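Local coordinates for protein glycoside hydrolase family 61 (Trichoderma reesei QM6a, PDB 5O2X) that probably cleaves cellulose chains oxidatively at a single copper site, as a lytic polysaccharide monooxygenase of auxiliary activity family 9, at residues V8-W13 against A71-L76; V91-N96 against F111-G116. All coordinates share one frame; numbering follows the deposited sequence. Where two conformers were deposited one is given.

Interaction 1: residues V8-W13 against A71-L76; sequences VINGVW and AGDTIL. With MAN (alpha-D-mannopyranose), chain N; MAN (alpha-D-mannopyranose), chain P; MAN (alpha-D-mannopyranose), chain O.
V8 and L76 form an antiparallel hydrogen-bonded pair, the V8 N to L76 O bond measuring 2.8 Å, and beside them I9 and I75 form a non-hydrogen-bonded pair. The pairing joins strand 3-9 to strand 74-80 in one sheet of the family 9 beta-sandwich. Just beyond it a type I' turn from I9 to V12 folds the first strand back as a hairpin. On one face CG2 of V8 lies alongside CD2 of L76 at 4.1 Å; on the other, CG1 of I9 runs beside CG1 of I75. Past the last paired residues N10 prolongs the ladder through its N, bonded to T74 O. Both N10 and D73 have a second conformer; in the one given, OD1 of N10 also accepts T74 N at 3.2 Å, and ND2 makes a weak, doubtful bond to D73 OD1. OD2 of D73 accepts K70 N.

Mannoses carried by the protein itself lie around the turn and paired strands. Over one face of the W13 indole lies O4 of the chain P mannose, 3.3 Å from NE1. Trimming W13 to an alanine here would probably leave that sugar without its flat support and open a gap beside A239. N10 O accepts both O3 and O4 of the chain O mannose. The chain N mannose meets both segments: its O3 accepts G11 N at 2.9 Å and gives a weak bond to V8 O. With chi1 at 74°, OG1 of T74 stands between the backbone N and carbonyl carbon, hydrogen-bonded to this mannose's O6 at 2.8 Å and to its O4.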
# COMPACT_ATOMS: atom_id res chain seq x y z
N VAL A 8 -5.80 0.35 -11.19
CA VAL A 8 -6.86 -0.06 -12.13
C VAL A 8 -7.94 -0.75 -11.32
O VAL A 8 -7.69 -1.79 -10.70
CB VAL A 8 -6.34 -0.94 -13.24
CG1 VAL A 8 -7.43 -1.25 -14.24
CG2 VAL A 8 -5.12 -0.31 -13.93
N ILE A 9 -9.12 -0.14 -11.29
CA ILE A 9 -10.21 -0.57 -10.38
C ILE A 9 -11.30 -1.18 -11.24
O ILE A 9 -11.95 -0.45 -12.02
CB ILE A 9 -10.75 0.61 -9.57
CG1 ILE A 9 -9.60 1.35 -8.85
CG2 ILE A 9 -11.84 0.12 -8.61
CD1 ILE A 9 -10.03 2.49 -7.97
N ASN A 10 -11.44 -2.49 -11.20
CA ASN A 10 -12.39 -3.14 -12.15
C ASN A 10 -12.27 -2.66 -13.54
O ASN A 10 -13.26 -2.37 -14.21
CB ASN A 10 -13.84 -2.98 -11.78
CG ASN A 10 -14.18 -3.63 -10.53
OD1 ASN A 10 -13.38 -4.31 -9.88
ND2 ASN A 10 -15.43 -3.46 -10.18
N GLY A 11 -11.03 -2.58 -14.00
CA GLY A 11 -10.79 -2.18 -15.36
C GLY A 11 -10.67 -0.70 -15.67
O GLY A 11 -10.41 -0.31 -16.82
N VAL A 12 -10.88 0.15 -14.65
CA VAL A 12 -10.86 1.60 -14.82
C VAL A 12 -9.52 2.13 -14.30
O VAL A 12 -9.22 2.00 -13.11
CB VAL A 12 -12.04 2.25 -14.10
CG1 VAL A 12 -11.96 3.76 -14.19
CG2 VAL A 12 -13.37 1.74 -14.59
N TRP A 13 -8.74 2.69 -15.20
CA TRP A 13 -7.41 3.17 -14.92
C TRP A 13 -7.47 4.61 -14.34
O TRP A 13 -8.13 5.47 -14.91
CB TRP A 13 -6.64 3.22 -16.25
CG TRP A 13 -5.16 3.50 -16.23
CD1 TRP A 13 -4.18 2.59 -16.39
CD2 TRP A 13 -4.51 4.78 -16.21
NE1 TRP A 13 -2.96 3.21 -16.44
CE2 TRP A 13 -3.13 4.55 -16.39
CE3 TRP A 13 -4.96 6.10 -16.15
CZ2 TRP A 13 -2.19 5.63 -16.45
CZ3 TRP A 13 -4.02 7.13 -16.25
CH2 TRP A 13 -2.70 6.88 -16.40
N ALA A 71 -17.83 -1.84 -2.77
CA ALA A 71 -17.35 -2.91 -1.96
C ALA A 71 -17.38 -4.19 -2.80
O ALA A 71 -18.32 -4.44 -3.54
CB ALA A 71 -18.22 -3.06 -0.73
N GLY A 72 -16.29 -4.96 -2.74
CA GLY A 72 -16.10 -6.15 -3.55
C GLY A 72 -15.23 -5.93 -4.79
O GLY A 72 -14.77 -6.89 -5.36
N ASP A 73 -15.02 -4.68 -5.17
CA ASP A 73 -14.19 -4.38 -6.34
C ASP A 73 -12.73 -4.75 -6.06
O ASP A 73 -12.27 -4.71 -4.91
CB ASP A 73 -14.24 -2.84 -6.67
CG ASP A 73 -15.53 -2.36 -7.26
OD1 ASP A 73 -16.38 -3.21 -7.58
OD2 ASP A 73 -15.66 -1.10 -7.45
N THR A 74 -12.01 -5.10 -7.13
CA THR A 74 -10.59 -5.34 -6.99
C THR A 74 -9.82 -4.15 -7.57
O THR A 74 -10.24 -3.48 -8.51
CB THR A 74 -10.07 -6.63 -7.57
OG1 THR A 74 -10.02 -6.55 -8.96
CG2 THR A 74 -10.74 -7.83 -6.99
N ILE A 75 -8.69 -3.89 -6.93
CA ILE A 75 -7.81 -2.77 -7.30
C ILE A 75 -6.44 -3.36 -7.59
O ILE A 75 -5.86 -4.07 -6.77
CB ILE A 75 -7.72 -1.75 -6.16
CG1 ILE A 75 -9.13 -1.19 -5.85
CG2 ILE A 75 -6.74 -0.63 -6.55
CD1 ILE A 75 -9.17 -0.15 -4.78
N LEU A 76 -5.95 -3.06 -8.79
CA LEU A 76 -4.62 -3.44 -9.25
C LEU A 76 -3.70 -2.25 -9.09
O LEU A 76 -4.01 -1.13 -9.55
CB LEU A 76 -4.71 -3.92 -10.72
CG LEU A 76 -3.37 -4.27 -11.36
CD1 LEU A 76 -3.58 -5.36 -12.35
CD2 LEU A 76 -2.71 -3.03 -12.01
C1 MAN N . -8.45 -6.91 -14.39
C2 MAN N . -9.06 -5.57 -14.00
C3 MAN N . -8.35 -5.02 -12.75
C4 MAN N . -8.42 -6.05 -11.64
C5 MAN N . -7.77 -7.33 -12.14
C6 MAN N . -7.85 -8.46 -11.15
O2 MAN N . -10.44 -5.70 -13.74
O3 MAN N . -8.96 -3.78 -12.38
O4 MAN N . -7.73 -5.55 -10.50
O5 MAN N . -8.43 -7.81 -13.30
O6 MAN N . -9.22 -8.64 -10.69
C1 MAN P . -7.41 5.53 -20.54
C2 MAN P . -7.23 4.16 -21.17
C3 MAN P . -6.08 3.52 -20.38
C4 MAN P . -4.84 4.40 -20.31
C5 MAN P . -5.18 5.75 -19.78
C6 MAN P . -3.97 6.68 -19.79
O2 MAN P . -6.95 4.38 -22.56
O3 MAN P . -5.71 2.35 -21.05
O4 MAN P . -3.75 3.83 -19.63
O5 MAN P . -6.20 6.26 -20.60
O6 MAN P . -4.45 8.03 -19.62
C1 MAN O . -13.80 -1.75 -19.82
C2 MAN O . -14.56 -1.09 -18.69
C3 MAN O . -14.35 -1.94 -17.43
C4 MAN O . -14.77 -3.40 -17.66
C5 MAN O . -14.10 -3.98 -18.90
C6 MAN O . -14.62 -5.36 -19.29
O2 MAN O . -15.96 -0.98 -19.02
O3 MAN O . -15.04 -1.37 -16.33
O4 MAN O . -14.38 -4.20 -16.53
O5 MAN O . -14.30 -3.08 -20.00
O6 MAN O . -15.89 -5.16 -19.89

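Interaction 2: residues V91-N96 against F111-G116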
# COMPACT_ATOMS: atom_id res chain seq x y z
N VAL A 91 1.60 -5.62 1.89
CA VAL A 91 0.43 -5.46 2.75
C VAL A 91 -0.41 -4.32 2.25
O VAL A 91 0.05 -3.39 1.58
CB VAL A 91 0.87 -5.20 4.23
CG1 VAL A 91 1.49 -6.44 4.85
CG2 VAL A 91 1.77 -3.99 4.36
N ASP A 92 -1.70 -4.37 2.63
CA ASP A 92 -2.64 -3.31 2.30
C ASP A 92 -3.51 -3.02 3.49
O ASP A 92 -3.97 -3.95 4.18
CB ASP A 92 -3.57 -3.67 1.12
CG ASP A 92 -2.79 -3.76 -0.16
OD1 ASP A 92 -2.64 -2.74 -0.86
OD2 ASP A 92 -2.28 -4.88 -0.51
N TYR A 93 -3.78 -1.73 3.70
CA TYR A 93 -4.63 -1.26 4.78
C TYR A 93 -5.65 -0.28 4.24
O TYR A 93 -5.46 0.37 3.21
CB TYR A 93 -3.82 -0.47 5.83
CG TYR A 93 -2.67 -1.21 6.46
CD1 TYR A 93 -1.42 -1.27 5.85
CD2 TYR A 93 -2.81 -1.81 7.70
CE1 TYR A 93 -0.35 -1.90 6.44
CE2 TYR A 93 -1.72 -2.43 8.31
CZ TYR A 93 -0.51 -2.48 7.69
OH TYR A 93 0.53 -3.10 8.33
N LEU A 94 -6.75 -0.15 5.00
CA LEU A 94 -7.70 0.95 4.82
C LEU A 94 -7.78 1.73 6.12
O LEU A 94 -7.66 1.15 7.21
CB LEU A 94 -9.09 0.46 4.45
CG LEU A 94 -9.21 -0.22 3.11
CD1 LEU A 94 -10.56 -0.86 2.94
CD2 LEU A 94 -9.01 0.74 1.96
N ALA A 95 -8.09 3.03 6.03
CA ALA A 95 -8.40 3.83 7.21
C ALA A 95 -9.55 4.73 6.85
O ALA A 95 -9.53 5.42 5.83
CB ALA A 95 -7.24 4.69 7.68
N ASN A 96 -10.58 4.76 7.70
CA ASN A 96 -11.72 5.63 7.46
C ASN A 96 -11.31 7.10 7.62
O ASN A 96 -10.64 7.48 8.59
CB ASN A 96 -12.82 5.27 8.46
CG ASN A 96 -14.19 5.72 7.99
OD1 ASN A 96 -14.40 6.88 7.63
ND2 ASN A 96 -15.13 4.77 7.95
N PHE A 111 -5.53 2.54 10.69
CA PHE A 111 -5.44 1.59 9.60
C PHE A 111 -5.78 0.19 10.06
O PHE A 111 -5.23 -0.32 11.05
CB PHE A 111 -4.02 1.58 9.05
CG PHE A 111 -3.65 2.86 8.37
CD1 PHE A 111 -4.07 3.12 7.07
CD2 PHE A 111 -2.92 3.83 9.03
CE1 PHE A 111 -3.77 4.32 6.43
CE2 PHE A 111 -2.64 5.04 8.41
CZ PHE A 111 -3.04 5.28 7.11
N PHE A 112 -6.67 -0.48 9.31
CA PHE A 112 -6.93 -1.91 9.48
C PHE A 112 -6.40 -2.63 8.23
O PHE A 112 -6.50 -2.13 7.11
CB PHE A 112 -8.41 -2.21 9.77
CG PHE A 112 -9.40 -1.64 8.78
CD1 PHE A 112 -9.95 -0.36 8.98
CD2 PHE A 112 -9.84 -2.37 7.70
CE1 PHE A 112 -10.87 0.13 8.11
CE2 PHE A 112 -10.79 -1.87 6.84
CZ PHE A 112 -11.32 -0.61 7.03
N LYS A 113 -5.81 -3.81 8.47
CA LYS A 113 -5.15 -4.54 7.40
C LYS A 113 -6.12 -5.41 6.63
O LYS A 113 -6.81 -6.27 7.24
CB LYS A 113 -4.02 -5.39 8.00
CG LYS A 113 -3.16 -6.06 6.95
CD LYS A 113 -2.09 -6.98 7.51
CE LYS A 113 -0.89 -6.22 8.06
NZ LYS A 113 -0.05 -7.13 8.89
N ILE A 114 -6.20 -5.21 5.33
CA ILE A 114 -7.08 -6.01 4.48
C ILE A 114 -6.39 -7.11 3.69
O ILE A 114 -7.08 -8.01 3.24
CB ILE A 114 -7.97 -5.12 3.57
CG1 ILE A 114 -7.18 -4.31 2.56
CG2 ILE A 114 -8.89 -4.26 4.43
CD1 ILE A 114 -8.05 -3.69 1.47
N ASP A 115 -5.07 -7.07 3.54
CA ASP A 115 -4.35 -8.22 3.01
C ASP A 115 -2.92 -8.15 3.48
O ASP A 115 -2.44 -7.14 4.01
CB ASP A 115 -4.49 -8.42 1.48
CG ASP A 115 -3.53 -7.63 0.61
OD1 ASP A 115 -2.97 -6.64 1.11
OD2 ASP A 115 -3.37 -8.01 -0.57
N GLY A 116 -2.20 -9.27 3.31
CA GLY A 116 -0.80 -9.31 3.67
C GLY A 116 -0.22 -10.65 3.32
O GLY A 116 -0.71 -11.69 3.79
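L94 lies against the F112 ring, its CB over one face and 3.6 Å from CZ, a CH-pi contact. With CG between its backbone N and carbonyl carbon (chi1 54°), the F112 ring turns back toward the neighbouring strand, and the face that meets L94 CB also takes L94 O, 3.3 Å from CD1. That oxygen accepts F112 N as well. CD1 of I114 meets CG of L94 and extends the apolar patch, to which L148 is added from a loop. On the reverse face of the sheet A95 sets its methyl over the F111 ring, CB to CD1 3.6 Å, while CB of Y93 touches that ring from another direction.

The two strands run antiparallel, 140° between their directions, and carry a classic beta bulge in the sheet that faces strand 139-143 across the sandwich: I114 and D115 both stand opposite D92. The D92 carbonyl therefore receives two donors, I114 N at 2.8 Å and, weakly, D115 N at 3.4 Å.

K113 runs over one face of the Y93 ring, and its bend at chi3 brings CE to 3.4 Å from Y93 OH. NZ goes on to the carbonyls of P220 and P222, and the phenol bonds to Y199 OH. CG1 of V91 fits against CA of G116. At the polar end two buried acids meet, D92 OD2 and D115 OD1 2.5 Å apart, their planes at 49°, close enough that one of them probably keeps its proton. Their remaining oxygens are bonded elsewhere, D92 OD1 to H157 ND1 and D115 OD2 to W140 NE1.

How the interactions relate
From the N terminus, strand 3-9 turns back into strand 12-15; 57 residues, mostly loop, separate segments 8-13 and 71-76, and interaction 1 then pairs strand 74-80 with strand 3-9. Strand 90-96 follows, and after a 13-residue loop interaction 2 pairs it with strand 110-121. The contacts are thus in series, one closing before the other opens, neither nesting nor crossing. Interaction 1 belongs to the five-stranded sheet and interaction 2 to the other, with centres about 16 Å apart and nearest atoms about 7 Å. V142 on strand 139-143 bridges the two: I75 of interaction 1 touches it, as do D92, I114 and D115 of interaction 2.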